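Local coordinates for glycosyl hydrolase 25 (Streptococcus pneumoniae, PDB 4FF5), which probably cleaves glycosidic bonds in cell-wall peptidoglycan, as family 25 lysozymes do, and takes part in host-cell invasion as a virulence factor, at residues H49-W60 against L71-R81; D225-S233 against L244-K253. All coordinates share one frame; numbering follows the deposited sequence.

Contact 1: residues H49-W60 against L71-R81; sequences HLDKPIIDLSGW and LSQNISGAIVR
Strands 54-57 and 77-84, joined through helix 68-73, form the first beta-alpha-beta unit of the barrel, with Ile55 and Leu57 zipped to Ile79 and Arg81. The pairing is parallel: Ile79 N donates to Ile55 O at 2.8 Å, Leu57 N to Ile79 O, and Arg81 N to Leu57 O. On the side that the crossover helix covers, Ile55 has CG1 between its backbone N and carbonyl carbon (chi1 68°). This sends Ile55 CD1 tip to tip against Leu71 CD2, 3.7 Å away, while Ile55 CG2 meets Ile75 CG2 at 3.8 Å and Ile55 CG1 rests on the Ala78 methyl. Asp56 and Ile79 lie on the other side, where the Asp56 carboxylate turns away toward strand 244-249, with Asn247 as its partner there.

Ahead of the strands, Ser76 OG donates to Lys52 O at 2.7 Å, coming in well above the carbonyl plane. It also accepts from a water that donates to Leu50 O, so the hydroxyl ties down the turn from His49 to Lys52. Nearby, Gln73 OE1 sits in the plane of the His49 ring at its edge, 3.1 Å from His49 CE1, with the amide turned 68° from the ring.

At the far end Ser58 CB lies over one face of the Arg81 guanidinium, 3.7 Å from Arg81 NE. Arg81 NE pairs with Asp101, and NH1 shares a water with Trp60 NE1. A parallel strand pair with its connecting helix packed on one side is the repeating element of the TIM barrel.

Contact 2: residues D225-S233 against L244-K253; sequences DYDIHQYTS and LDINVISPLK
The last two strands of the TIM barrel, 228-232 and 244-249, pair antiparallel, and a beta bulge interrupts them where Tyr231 and Thr232 both face Ile246. Tyr231 N donates to Ile246 O (2.9 Å), and Ile246 N returns a bond to Thr232 O (3.1 Å). Two residues are thus gripped by one, and the register slips by a single position. Tyr231 CG stands between its backbone N and carbonyl carbon (chi1 70°), which lays the ring alongside Ile246. There Ile246 CB makes an off-centre CH-pi contact, 4.2 Å from the centroid of the Tyr231 ring, and Ile246 CG2 reaches Tyr231 OH. The Ile246 methylene CG1 packs instead on Thr232 CG2.

On the Ile228 side of the bulge the pairing is regular, His229 and Val248 exchanging two backbone bonds. Gln230 and Asn247 run side by side, pointing the same way, with Asn247 OD1 only 3.1 Å from Gln230 CB. Asn247 OD1 accepts from Trp205 NE1, and Gln230 OE1 bonds to the hydroxyls of Tyr185 and Tyr209.

Where 228-232 begins and 244-249 finishes, Ser250 N donates to Asp227 O at 3.0 Å, and Ser250 CB comes within 3.5 Å of Tyr226 CE1. One water joins Tyr226 OH to Ser250 OG; the same Ser250 OG accepts from Leu252 N in an ST turn. Lys253 bends at chi2 and passes Asp227, whose OD1 lies 3.8 Å from Lys253 NZ, a long salt bridge; Ser203 OG and Lys261 NZ hold Asp227 OD2. In one of the two deposited conformers of Asp225, Lys253 NZ meets Asp225 OD2 on its anti side at 3.0 Å.

How the contacts relate
Contacts 1 and 2 lie at the two ends of the strand order, with centres about 12 Å apart, and meet where the first strand, 54-57, pairs with the last, 244-249, to close the barrel. Ile54 O and Asn247 N are 2.7 Å apart, a probable hydrogen bond, and Pro53 CB packs on Ile246 CG2 at 3.3 Å. Inside, Asp56 OD1 of contact 1 accepts from both Asn247 ND2 and Gln230 NE2 of contact 2, while Asp56 OD2 lies 2.5 Å from Asp245 OD1. This carboxylate pair lies toward the C-terminal ends of the parallel strands, where TIM barrels carry their active sites.

Contact 1: residues H49-W60 against L71-R81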
loop_
_atom_site.group_PDB
_atom_site.type_symbol
_atom_site.label_atom_id
_atom_site.label_comp_id
_atom_site.label_asym_id
_atom_site.label_seq_id
_atom_site.Cartn_x
_atom_site.Cartn_y
_atom_site.Cartn_z
ATOM N N HIS A 49 10.503 -6.095 -15.614
ATOM C CA HIS A 49 9.095 -5.707 -15.614
ATOM C C HIS A 49 8.852 -4.296 -15.125
ATOM O O HIS A 49 7.707 -3.911 -14.878
ATOM C CB HIS A 49 8.285 -6.698 -14.788
ATOM C CG HIS A 49 8.118 -8.049 -15.453
ATOM N ND1 HIS A 49 7.614 -9.112 -14.806
ATOM C CD2 HIS A 49 8.417 -8.477 -16.742
ATOM C CE1 HIS A 49 7.566 -10.167 -15.644
ATOM N NE2 HIS A 49 8.060 -9.775 -16.830
ATOM N N LEU A 50 9.923 -3.514 -15.019
ATOM C CA LEU A 50 9.889 -2.189 -14.392
ATOM C C LEU A 50 8.836 -1.237 -14.980
ATOM O O LEU A 50 8.301 -0.407 -14.265
ATOM C CB LEU A 50 11.290 -1.558 -14.437
ATOM C CG LEU A 50 11.534 -0.191 -13.812
ATOM C CD1 LEU A 50 11.353 -0.259 -12.310
ATOM C CD2 LEU A 50 12.935 0.284 -14.166
ATOM N N ASP A 51 8.522 -1.357 -16.268
ATOM C CA ASP A 51 7.508 -0.471 -16.853
ATOM C C ASP A 51 6.066 -0.993 -16.773
ATOM O O ASP A 51 5.134 -0.351 -17.251
ATOM C CB ASP A 51 7.904 -0.046 -18.262
ATOM C CG ASP A 51 9.159 0.827 -18.271
ATOM O OD1 ASP A 51 9.426 1.543 -17.269
ATOM O OD2 ASP A 51 9.886 0.791 -19.279
ATOM N N LYS A 52 5.890 -2.145 -16.136
ATOM C CA LYS A 52 4.566 -2.649 -15.837
ATOM C C LYS A 52 4.093 -1.961 -14.543
ATOM O O LYS A 52 4.914 -1.563 -13.713
ATOM C CB LYS A 52 4.598 -4.170 -15.701
ATOM C CG LYS A 52 4.579 -4.889 -17.049
ATOM C CD LYS A 52 5.358 -6.192 -17.011
ATOM C CE LYS A 52 5.291 -6.957 -18.332
ATOM N NZ LYS A 52 5.291 -6.063 -19.523
ATOM N N PRO A 53 2.773 -1.792 -14.385
ATOM C CA PRO A 53 2.282 -0.975 -13.274
ATOM C C PRO A 53 2.403 -1.671 -11.911
ATOM O O PRO A 53 2.558 -2.896 -11.847
ATOM C CB PRO A 53 0.809 -0.782 -13.621
ATOM C CG PRO A 53 0.450 -1.974 -14.419
ATOM C CD PRO A 53 1.676 -2.315 -15.220
ATOM N N ILE A 54 2.351 -0.874 -10.846
ATOM C CA ILE A 54 2.260 -1.382 -9.478
ATOM C C ILE A 54 0.785 -1.356 -9.063
ATOM O O ILE A 54 0.111 -0.327 -9.201
ATOM C CB ILE A 54 3.102 -0.526 -8.506
ATOM C CG1 ILE A 54 4.607 -0.635 -8.858
ATOM C CG2 ILE A 54 2.804 -0.882 -7.046
ATOM C CD1 ILE A 54 5.401 0.585 -8.413
ATOM N N ILE A 55 0.285 -2.486 -8.565
ATOM C CA ILE A 55 -1.090 -2.551 -8.092
ATOM C C ILE A 55 -1.160 -2.570 -6.562
ATOM O O ILE A 55 -0.169 -2.850 -5.869
ATOM C CB ILE A 55 -1.858 -3.772 -8.675
ATOM C CG1 ILE A 55 -1.283 -5.087 -8.111
ATOM C CG2 ILE A 55 -1.843 -3.716 -10.205
ATOM C CD1 ILE A 55 -2.047 -6.337 -8.544
ATOM N N ASP A 56 -2.327 -2.197 -6.047
ATOM C CA ASP A 56 -2.673 -2.472 -4.658
ATOM C C ASP A 56 -4.006 -3.221 -4.632
ATOM O O ASP A 56 -4.888 -2.987 -5.478
ATOM C CB ASP A 56 -2.625 -1.225 -3.755
ATOM C CG ASP A 56 -3.626 -0.144 -4.164
ATOM O OD1 ASP A 56 -3.241 0.773 -4.928
ATOM O OD2 ASP A 56 -4.800 -0.223 -3.722
ATOM N N LEU A 57 -4.105 -4.147 -3.680
ATOM C CA LEU A 57 -5.182 -5.115 -3.594
ATOM C C LEU A 57 -5.576 -5.255 -2.147
ATOM O O LEU A 57 -4.753 -5.030 -1.242
ATOM C CB LEU A 57 -4.691 -6.498 -4.034
ATOM C CG LEU A 57 -4.313 -6.766 -5.461
ATOM C CD1 LEU A 57 -3.553 -8.080 -5.485
ATOM C CD2 LEU A 57 -5.577 -6.868 -6.307
ATOM N N SER A 58 -6.823 -5.653 -1.947
ATOM C CA SER A 58 -7.393 -5.902 -0.626
ATOM C C SER A 58 -8.342 -7.111 -0.735
ATOM O O SER A 58 -8.465 -7.718 -1.814
ATOM C CB SER A 58 -8.180 -4.667 -0.141
ATOM O OG SER A 58 -9.400 -4.564 -0.847
ATOM N N GLY A 59 -9.045 -7.409 0.355
ATOM C CA GLY A 59 -10.068 -8.450 0.378
ATOM C C GLY A 59 -11.239 -8.211 -0.564
ATOM O O GLY A 59 -11.981 -9.146 -0.858
ATOM N N TRP A 60 -11.414 -6.967 -1.030
ATOM C CA TRP A 60 -12.394 -6.641 -2.094
ATOM C C TRP A 60 -12.073 -7.211 -3.454
ATOM O O TRP A 60 -12.940 -7.271 -4.335
ATOM C CB TRP A 60 -12.585 -5.121 -2.181
ATOM C CG TRP A 60 -13.201 -4.568 -0.918
ATOM C CD1 TRP A 60 -12.617 -3.729 0.026
ATOM C CD2 TRP A 60 -14.552 -4.831 -0.413
ATOM N NE1 TRP A 60 -13.499 -3.454 1.048
ATOM C CE2 TRP A 60 -14.676 -4.086 0.839
ATOM C CE3 TRP A 60 -15.638 -5.583 -0.864
ATOM C CZ2 TRP A 60 -15.841 -4.116 1.600
ATOM C CZ3 TRP A 60 -16.805 -5.600 -0.090
ATOM C CH2 TRP A 60 -16.901 -4.881 1.111
ATOM N N LEU A 71 -1.531 -12.394 -13.841
ATOM C CA LEU A 71 -1.383 -11.084 -13.203
ATOM C C LEU A 71 0.077 -10.746 -12.914
ATOM O O LEU A 71 0.510 -9.615 -13.155
ATOM C CB LEU A 71 -2.266 -10.997 -11.948
ATOM C CG LEU A 71 -2.586 -9.594 -11.385
ATOM C CD1 LEU A 71 -3.763 -8.935 -12.093
ATOM C CD2 LEU A 71 -2.864 -9.661 -9.898
ATOM N N SER A 72 0.839 -11.724 -12.421
ATOM C CA SER A 72 2.236 -11.503 -11.995
ATOM C C SER A 72 3.188 -11.089 -13.122
ATOM O O SER A 72 4.188 -10.382 -12.879
ATOM C CB SER A 72 2.791 -12.745 -11.281
ATOM O OG SER A 72 2.948 -13.819 -12.192
ATOM N N GLN A 73 2.882 -11.524 -14.344
ATOM C CA GLN A 73 3.694 -11.140 -15.503
ATOM C C GLN A 73 3.248 -9.795 -16.118
ATOM O O GLN A 73 3.955 -9.247 -16.976
ATOM C CB GLN A 73 3.777 -12.259 -16.560
ATOM C CG GLN A 73 4.282 -13.619 -16.072
ATOM C CD GLN A 73 5.574 -13.561 -15.251
ATOM O OE1 GLN A 73 6.610 -13.080 -15.713
ATOM N NE2 GLN A 73 5.513 -14.082 -14.025
ATOM N N ASN A 74 2.117 -9.262 -15.636
ATOM C CA ASN A 74 1.580 -7.959 -16.071
ATOM C C ASN A 74 1.790 -6.818 -15.044
ATOM O O ASN A 74 1.321 -5.691 -15.248
ATOM C CB ASN A 74 0.089 -8.087 -16.443
ATOM C CG ASN A 74 -0.140 -8.875 -17.733
ATOM O OD1 ASN A 74 0.550 -8.674 -18.718
ATOM N ND2 ASN A 74 -1.136 -9.762 -17.731
ATOM N N ILE A 75 2.492 -7.108 -13.949
ATOM C CA ILE A 75 2.791 -6.092 -12.929
ATOM C C ILE A 75 4.262 -6.091 -12.503
ATOM O O ILE A 75 4.976 -7.079 -12.702
ATOM C CB ILE A 75 1.863 -6.246 -11.690
ATOM C CG1 ILE A 75 2.133 -7.574 -10.948
ATOM C CG2 ILE A 75 0.400 -6.135 -12.114
ATOM C CD1 ILE A 75 1.405 -7.729 -9.622
ATOM N N SER A 76 4.707 -4.989 -11.903
ATOM C CA SER A 76 6.061 -4.898 -11.387
ATOM C C SER A 76 6.133 -5.138 -9.884
ATOM O O SER A 76 7.154 -5.587 -9.367
ATOM C CB SER A 76 6.691 -3.546 -11.762
ATOM O OG SER A 76 5.873 -2.469 -11.333
ATOM N N GLY A 77 5.049 -4.824 -9.183
ATOM C CA GLY A 77 4.987 -4.976 -7.722
ATOM C C GLY A 77 3.547 -4.881 -7.238
ATOM O O GLY A 77 2.631 -4.511 -7.999
ATOM N N ALA A 78 3.331 -5.232 -5.973
ATOM C CA ALA A 78 1.977 -5.226 -5.416
ATOM C C ALA A 78 2.013 -4.743 -3.974
ATOM O O ALA A 78 2.976 -4.999 -3.250
ATOM C CB ALA A 78 1.365 -6.613 -5.488
ATOM N N ILE A 79 0.965 -4.039 -3.564
ATOM C CA ILE A 79 0.838 -3.586 -2.196
ATOM C C ILE A 79 -0.484 -4.114 -1.656
ATOM O O ILE A 79 -1.554 -3.747 -2.147
ATOM C CB ILE A 79 0.889 -2.048 -2.096
ATOM C CG1 ILE A 79 2.140 -1.496 -2.797
ATOM C CG2 ILE A 79 0.904 -1.621 -0.640
ATOM C CD1 ILE A 79 2.319 0.007 -2.618
ATOM N N VAL A 80 -0.400 -4.950 -0.628
ATOM C CA VAL A 80 -1.555 -5.774 -0.191
ATOM C C VAL A 80 -2.122 -5.280 1.157
ATOM O O VAL A 80 -1.362 -5.032 2.097
ATOM C CB VAL A 80 -1.134 -7.273 -0.086
ATOM C CG1 VAL A 80 -2.243 -8.135 0.536
ATOM C CG2 VAL A 80 -0.789 -7.823 -1.471
ATOM N N ARG A 81 -3.439 -5.152 1.266
ATOM C CA ARG A 81 -4.045 -4.701 2.517
ATOM C C ARG A 81 -4.042 -5.822 3.544
ATOM O O ARG A 81 -4.480 -6.927 3.239
ATOM C CB ARG A 81 -5.481 -4.253 2.318
ATOM C CG ARG A 81 -6.001 -3.502 3.533
ATOM C CD ARG A 81 -7.442 -3.060 3.350
ATOM N NE ARG A 81 -8.398 -4.169 3.475
ATOM C CZ ARG A 81 -9.721 -4.017 3.544
ATOM N NH1 ARG A 81 -10.250 -2.802 3.532
ATOM N NH2 ARG A 81 -10.525 -5.081 3.635
HETATM O O HOH W 1 6.890 -9.569 -12.073
HETATM O O HOH W 2 7.297 -0.136 -11.576
HETATM O O HOH W 3 2.235 -6.476 -19.460
HETATM O O HOH W 4 -13.381 -2.408 3.672
#

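Contact 2: residues D225-S233 against L244-K253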
loop_
_atom_site.group_PDB
_atom_site.type_symbol
_atom_site.label_atom_id
_atom_site.label_comp_id
_atom_site.label_asym_id
_atom_site.label_seq_id
_atom_site.Cartn_x
_atom_site.Cartn_y
_atom_site.Cartn_z
ATOM N N ASP A 225 7.969 15.863 -2.251
ATOM C CA ASP A 225 8.628 14.817 -3.075
ATOM C C ASP A 225 8.164 13.365 -2.838
ATOM O O ASP A 225 8.854 12.539 -2.202
ATOM C CB ASP A 225 10.151 14.889 -2.948
ATOM C CG ASP A 225 10.655 14.296 -1.656
ATOM O OD1 ASP A 225 10.112 14.648 -0.589
ATOM O OD2 ASP A 225 11.595 13.466 -1.708
ATOM N N TYR A 226 7.031 13.013 -3.404
ATOM C CA TYR A 226 6.478 11.667 -3.229
ATOM C C TYR A 226 7.161 10.635 -4.168
ATOM O O TYR A 226 7.675 10.986 -5.240
ATOM C CB TYR A 226 4.966 11.741 -3.445
ATOM C CG TYR A 226 4.607 12.251 -4.827
ATOM C CD1 TYR A 226 4.419 11.365 -5.891
ATOM C CD2 TYR A 226 4.475 13.625 -5.074
ATOM C CE1 TYR A 226 4.125 11.829 -7.162
ATOM C CE2 TYR A 226 4.202 14.101 -6.348
ATOM C CZ TYR A 226 4.019 13.201 -7.385
ATOM O OH TYR A 226 3.703 13.662 -8.638
ATOM N N ASP A 227 7.137 9.363 -3.763
ATOM C CA ASP A 227 7.779 8.295 -4.520
ATOM C C ASP A 227 6.825 7.580 -5.466
ATOM O O ASP A 227 7.233 7.017 -6.486
ATOM C CB ASP A 227 8.341 7.250 -3.553
ATOM C CG ASP A 227 9.602 7.702 -2.867
ATOM O OD1 ASP A 227 10.277 8.618 -3.370
ATOM O OD2 ASP A 227 9.938 7.115 -1.817
ATOM N N ILE A 228 5.545 7.570 -5.121
ATOM C CA ILE A 228 4.610 6.702 -5.844
ATOM C C ILE A 228 3.215 7.357 -5.851
ATOM O O ILE A 228 2.820 8.023 -4.896
ATOM C CB ILE A 228 4.650 5.250 -5.264
ATOM C CG1 ILE A 228 3.684 4.303 -6.005
ATOM C CG2 ILE A 228 4.497 5.246 -3.742
ATOM C CD1 ILE A 228 3.991 2.822 -5.817
ATOM N N HIS A 229 2.521 7.178 -6.970
ATOM C CA HIS A 229 1.279 7.867 -7.294
ATOM C C HIS A 229 0.199 6.868 -7.619
ATOM O O HIS A 229 0.313 6.067 -8.562
ATOM C CB HIS A 229 1.550 8.832 -8.453
ATOM C CG HIS A 229 0.316 9.379 -9.136
ATOM N ND1 HIS A 229 0.319 9.727 -10.439
ATOM C CD2 HIS A 229 -0.974 9.660 -8.653
ATOM C CE1 HIS A 229 -0.897 10.181 -10.785
ATOM N NE2 HIS A 229 -1.687 10.150 -9.693
ATOM N N GLN A 230 -0.866 6.892 -6.834
ATOM C CA GLN A 230 -2.019 6.072 -7.129
ATOM C C GLN A 230 -2.903 6.813 -8.132
ATOM O O GLN A 230 -3.565 7.791 -7.766
ATOM C CB GLN A 230 -2.806 5.800 -5.863
ATOM C CG GLN A 230 -3.798 4.653 -6.043
ATOM C CD GLN A 230 -4.631 4.460 -4.805
ATOM O OE1 GLN A 230 -5.428 5.351 -4.432
ATOM N NE2 GLN A 230 -4.501 3.282 -4.172
ATOM N N TYR A 231 -2.915 6.372 -9.391
ATOM C CA TYR A 231 -3.517 7.220 -10.432
ATOM C C TYR A 231 -4.964 6.916 -10.834
ATOM O O TYR A 231 -5.605 7.732 -11.498
ATOM C CB TYR A 231 -2.606 7.344 -11.666
ATOM C CG TYR A 231 -2.440 6.096 -12.534
ATOM C CD1 TYR A 231 -3.411 5.724 -13.460
ATOM C CD2 TYR A 231 -1.275 5.326 -12.455
ATOM C CE1 TYR A 231 -3.249 4.602 -14.276
ATOM C CE2 TYR A 231 -1.094 4.209 -13.267
ATOM C CZ TYR A 231 -2.067 3.861 -14.177
ATOM O OH TYR A 231 -1.865 2.752 -14.977
ATOM N N THR A 232 -5.473 5.742 -10.447
ATOM C CA THR A 232 -6.858 5.370 -10.729
ATOM C C THR A 232 -7.310 4.265 -9.772
ATOM O O THR A 232 -6.475 3.524 -9.234
ATOM C CB THR A 232 -7.050 4.926 -12.212
ATOM O OG1 THR A 232 -8.434 4.756 -12.489
ATOM C CG2 THR A 232 -6.302 3.622 -12.516
ATOM N N SER A 233 -8.617 4.187 -9.537
ATOM C CA SER A 233 -9.217 3.040 -8.850
ATOM C C SER A 233 -9.939 2.122 -9.841
ATOM O O SER A 233 -10.592 1.154 -9.439
ATOM C CB SER A 233 -10.181 3.515 -7.753
ATOM O OG SER A 233 -11.365 4.098 -8.288
ATOM N N LEU A 244 -9.166 -2.270 -10.666
ATOM C CA LEU A 244 -7.968 -2.314 -9.826
ATOM C C LEU A 244 -7.379 -0.930 -9.590
ATOM O O LEU A 244 -7.319 -0.088 -10.509
ATOM C CB LEU A 244 -6.880 -3.182 -10.467
ATOM C CG LEU A 244 -6.955 -4.701 -10.351
ATOM C CD1 LEU A 244 -5.864 -5.338 -11.200
ATOM C CD2 LEU A 244 -6.840 -5.106 -8.887
ATOM N N ASP A 245 -6.912 -0.717 -8.367
ATOM C CA ASP A 245 -6.084 0.439 -8.073
ATOM C C ASP A 245 -4.744 0.262 -8.759
ATOM O O ASP A 245 -4.051 -0.739 -8.502
ATOM C CB ASP A 245 -5.801 0.541 -6.571
ATOM C CG ASP A 245 -7.020 0.934 -5.739
ATOM O OD1 ASP A 245 -6.929 0.836 -4.485
ATOM O OD2 ASP A 245 -8.061 1.335 -6.299
ATOM N N ILE A 246 -4.338 1.254 -9.562
ATOM C CA ILE A 246 -3.042 1.204 -10.234
ATOM C C ILE A 246 -2.185 2.390 -9.824
ATOM O O ILE A 246 -2.682 3.512 -9.639
ATOM C CB ILE A 246 -3.126 1.184 -11.787
ATOM C CG1 ILE A 246 -4.251 0.274 -12.275
ATOM C CG2 ILE A 246 -1.763 0.806 -12.374
ATOM C CD1 ILE A 246 -4.089 -1.180 -11.906
ATOM N N ASN A 247 -0.901 2.091 -9.678
ATOM C CA ASN A 247 0.098 3.011 -9.189
ATOM C C ASN A 247 1.281 3.065 -10.144
ATOM O O ASN A 247 1.579 2.095 -10.870
ATOM C CB ASN A 247 0.591 2.539 -7.809
ATOM C CG ASN A 247 -0.544 2.329 -6.830
ATOM O OD1 ASN A 247 -0.993 3.268 -6.189
ATOM N ND2 ASN A 247 -1.044 1.096 -6.743
ATOM N N VAL A 248 1.984 4.183 -10.124
ATOM C CA VAL A 248 3.257 4.272 -10.841
ATOM C C VAL A 248 4.291 4.988 -9.951
ATOM O O VAL A 248 3.932 5.839 -9.146
ATOM C CB VAL A 248 3.051 4.958 -12.218
ATOM C CG1 VAL A 248 2.723 6.440 -12.039
ATOM C CG2 VAL A 248 4.270 4.784 -13.111
ATOM N N ILE A 249 5.560 4.595 -10.059
ATOM C CA ILE A 249 6.659 5.398 -9.498
ATOM C C ILE A 249 6.576 6.824 -10.108
ATOM O O ILE A 249 6.364 6.982 -11.312
ATOM C CB ILE A 249 8.040 4.754 -9.803
ATOM C CG1 ILE A 249 8.207 3.363 -9.142
ATOM C CG2 ILE A 249 9.196 5.683 -9.418
ATOM C CD1 ILE A 249 7.934 3.305 -7.654
ATOM N N SER A 250 6.728 7.858 -9.291
ATOM C CA SER A 250 6.641 9.235 -9.802
ATOM C C SER A 250 7.715 9.496 -10.871
ATOM O O SER A 250 8.873 9.153 -10.654
ATOM C CB SER A 250 6.799 10.238 -8.661
ATOM O OG SER A 250 7.089 11.522 -9.189
ATOM N N PRO A 251 7.330 10.076 -12.039
ATOM C CA PRO A 251 8.337 10.449 -13.039
ATOM C C PRO A 251 9.325 11.508 -12.546
ATOM O O PRO A 251 10.305 11.795 -13.237
ATOM C CB PRO A 251 7.491 11.004 -14.197
ATOM C CG PRO A 251 6.188 10.286 -14.058
ATOM C CD PRO A 251 5.967 10.278 -12.564
ATOM N N LEU A 252 9.097 12.052 -11.355
ATOM C CA LEU A 252 10.035 13.016 -10.775
ATOM C C LEU A 252 11.205 12.349 -10.060
ATOM O O LEU A 252 12.119 13.027 -9.588
ATOM C CB LEU A 252 9.310 13.964 -9.821
ATOM C CG LEU A 252 8.273 14.851 -10.513
ATOM C CD1 LEU A 252 7.218 15.313 -9.522
ATOM C CD2 LEU A 252 8.948 16.044 -11.197
ATOM N N LYS A 253 11.166 11.023 -9.967
ATOM C CA LYS A 253 12.212 10.256 -9.286
ATOM C C LYS A 253 12.959 9.428 -10.326
ATOM O O LYS A 253 12.462 9.253 -11.438
ATOM C CB LYS A 253 11.585 9.333 -8.215
ATOM C CG LYS A 253 10.927 10.064 -7.042
ATOM C CD LYS A 253 11.985 10.624 -6.106
ATOM C CE LYS A 253 11.372 11.443 -4.994
ATOM N NZ LYS A 253 12.407 11.706 -3.959
HETATM O O HOH W 5 7.955 13.407 -6.570
HETATM O O HOH W 6 4.459 11.936 -10.416
HETATM O O HOH W 7 13.117 8.745 -2.962
HETATM O O HOH W 8 -10.570 -0.515 -7.530
#